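Local atomic coordinates of LysR family transcriptional regulator (Vibrio vulnificus, PDB entry 5B7H), a protein that probably acts as a LysR-type, DNA-binding transcription factor of the OxyR group, represented by its regulatory domain, the part that probably senses hydrogen peroxide. Residues L18-I23 with V68-L73. The protein carries 1 engineered substitution. Residues are numbered along the deposited sequence; the frame is centred on the assembly and turned at random.
Sequences LKLGCI and VLILAL
Gly21 and Leu69 sit side by side on two parallel strands, 18-22 and 68-73, whose axes approach to 4.6 Å and diverge by 19°. Gly21 does most of the backbone work: its N donates to Val68 O at 2.9 Å, and its O receives Ile70 N at 2.8 Å. A weak third bond runs from Val68 N to Lys19 O. Toward Ile23 the pairing fades: Ile23 N is 3.7 Å from Ile70 O, and both are buried without a hydrogen-bonding partner, although Cys22 CA still makes a CA-H...O contact with that oxygen.

On one face of the sheet, Leu20 swings its CG anti to the backbone N (chi1 -179°), and its CD1 lies between Val68 CG1, 3.9 Å away, and Ile70 CD1. Farther along this face Cys22 brings SG beside Ile70 CB. On the other face Leu69 spreads CD2 over the backbone of Gly21, 3.9 Å from its CA, filling the side where glycine carries no side chain. Past the end of its strand, Ile23 reaches across with both branches: CG2 touches Leu71 CD2, the two side chains crossing at about a right angle, while CD1 touches Ala72 CB at 3.8 Å. A sulfate ion lies next to Ile23.

This is the parallel core of an alpha/beta subdomain in the periplasmic-binding-protein-like LysR fold, the two strands being joined through helix 27-41, strand 45-51 and helix 54-62. Helices 205-217 and 27-41 cover the Leu20, Val68 and Ile70 face, helix 54-62 packs on Leu69 and Ile23, and strand 45-51 continues the sheet beyond Leu18 and Leu20.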
loop_
_atom_site.group_PDB
_atom_site.type_symbol
_atom_site.label_atom_id
_atom_site.label_comp_id
_atom_site.label_asym_id
_atom_site.label_seq_id
_atom_site.Cartn_x
_atom_site.Cartn_y
_atom_site.Cartn_z
ATOM N N LEU A 18 1.833 14.600 -17.097
ATOM C CA LEU A 18 0.449 14.324 -16.753
ATOM C C LEU A 18 0.398 14.019 -15.262
ATOM O O LEU A 18 1.237 13.246 -14.789
ATOM C CB LEU A 18 -0.005 13.112 -17.562
ATOM C CG LEU A 18 -1.459 12.842 -17.801
ATOM C CD1 LEU A 18 -2.015 14.041 -18.554
ATOM C CD2 LEU A 18 -1.555 11.571 -18.634
ATOM N N LYS A 19 -0.552 14.631 -14.536
ATOM C CA LYS A 19 -0.840 14.314 -13.142
ATOM C C LYS A 19 -1.995 13.323 -13.079
ATOM O O LYS A 19 -3.129 13.655 -13.418
ATOM C CB LYS A 19 -1.114 15.567 -12.288
ATOM C CG LYS A 19 0.107 16.513 -12.261
ATOM C CD LYS A 19 -0.230 17.858 -11.675
ATOM C CE LYS A 19 0.967 18.525 -11.039
ATOM N NZ LYS A 19 0.540 19.826 -10.455
ATOM N N LEU A 20 -1.721 12.139 -12.578
ATOM C CA LEU A 20 -2.704 11.055 -12.598
ATOM C C LEU A 20 -2.952 10.588 -11.173
ATOM O O LEU A 20 -2.001 10.313 -10.440
ATOM C CB LEU A 20 -2.197 9.877 -13.479
ATOM C CG LEU A 20 -3.157 8.695 -13.601
ATOM C CD1 LEU A 20 -2.938 8.048 -15.021
ATOM C CD2 LEU A 20 -2.925 7.662 -12.512
ATOM N N GLY A 21 -4.221 10.466 -10.796
ATOM C CA GLY A 21 -4.613 9.983 -9.487
ATOM C C GLY A 21 -5.152 8.567 -9.610
ATOM O O GLY A 21 -5.781 8.213 -10.604
ATOM N N CYS A 22 -4.964 7.785 -8.564
ATOM C CA CYS A 22 -5.438 6.414 -8.582
ATOM C C CYS A 22 -5.711 5.931 -7.164
ATOM O O CYS A 22 -5.054 6.376 -6.220
ATOM C CB CYS A 22 -4.348 5.559 -9.241
ATOM S SG CYS A 22 -4.831 3.825 -9.599
ATOM N N ILE A 23 -6.707 5.059 -7.011
ATOM C CA ILE A 23 -7.128 4.560 -5.689
ATOM C C ILE A 23 -6.195 3.500 -5.115
ATOM O O ILE A 23 -5.481 2.792 -5.855
ATOM C CB ILE A 23 -8.575 4.028 -5.712
ATOM C CG1 ILE A 23 -8.709 2.897 -6.710
ATOM C CG2 ILE A 23 -9.538 5.210 -6.049
ATOM C CD1 ILE A 23 -10.101 2.216 -6.600
ATOM N N VAL A 68 -6.220 13.447 -14.629
ATOM C CA VAL A 68 -7.014 12.274 -14.949
ATOM C C VAL A 68 -6.886 11.307 -13.787
ATOM O O VAL A 68 -5.877 11.308 -13.064
ATOM C CB VAL A 68 -6.536 11.645 -16.288
ATOM C CG1 VAL A 68 -5.053 11.174 -16.181
ATOM C CG2 VAL A 68 -7.423 10.525 -16.793
ATOM N N LEU A 69 -7.906 10.491 -13.596
ATOM C CA LEU A 69 -7.947 9.487 -12.540
ATOM C C LEU A 69 -8.139 8.125 -13.162
ATOM O O LEU A 69 -8.801 7.987 -14.197
ATOM C CB LEU A 69 -9.139 9.702 -11.577
ATOM C CG LEU A 69 -9.337 11.151 -11.068
ATOM C CD1 LEU A 69 -10.624 11.219 -10.205
ATOM C CD2 LEU A 69 -8.073 11.593 -10.297
ATOM N N ILE A 70 -7.603 7.111 -12.496
ATOM C CA ILE A 70 -7.960 5.717 -12.730
ATOM C C ILE A 70 -8.710 5.280 -11.485
ATOM O O ILE A 70 -8.136 5.254 -10.369
ATOM C CB ILE A 70 -6.739 4.835 -13.046
ATOM C CG1 ILE A 70 -6.056 5.304 -14.344
ATOM C CG2 ILE A 70 -7.200 3.382 -13.103
ATOM C CD1 ILE A 70 -4.699 4.511 -14.706
ATOM N N LEU A 71 -9.988 4.971 -11.670
ATOM C CA LEU A 71 -10.888 4.627 -10.580
ATOM C C LEU A 71 -11.494 3.262 -10.837
ATOM O O LEU A 71 -11.515 2.758 -11.959
ATOM C CB LEU A 71 -12.060 5.645 -10.498
ATOM C CG LEU A 71 -11.744 7.123 -10.194
ATOM C CD1 LEU A 71 -13.004 7.919 -9.994
ATOM C CD2 LEU A 71 -10.889 7.209 -8.938
ATOM N N ALA A 72 -12.004 2.667 -9.758
ATOM C CA ALA A 72 -12.996 1.594 -9.882
ATOM C C ALA A 72 -14.396 2.203 -10.008
ATOM O O ALA A 72 -14.757 3.126 -9.267
ATOM C CB ALA A 72 -12.906 0.649 -8.676
ATOM N N LEU A 73 -15.156 1.714 -10.992
ATOM C CA LEU A 73 -16.488 2.228 -11.267
ATOM C C LEU A 73 -17.520 1.125 -11.036
ATOM O O LEU A 73 -17.202 -0.060 -11.137
ATOM C CB LEU A 73 -16.558 2.733 -12.719
ATOM C CG LEU A 73 -15.634 3.925 -13.038
ATOM C CD1 LEU A 73 -15.893 4.279 -14.536
ATOM C CD2 LEU A 73 -15.832 5.166 -12.164
#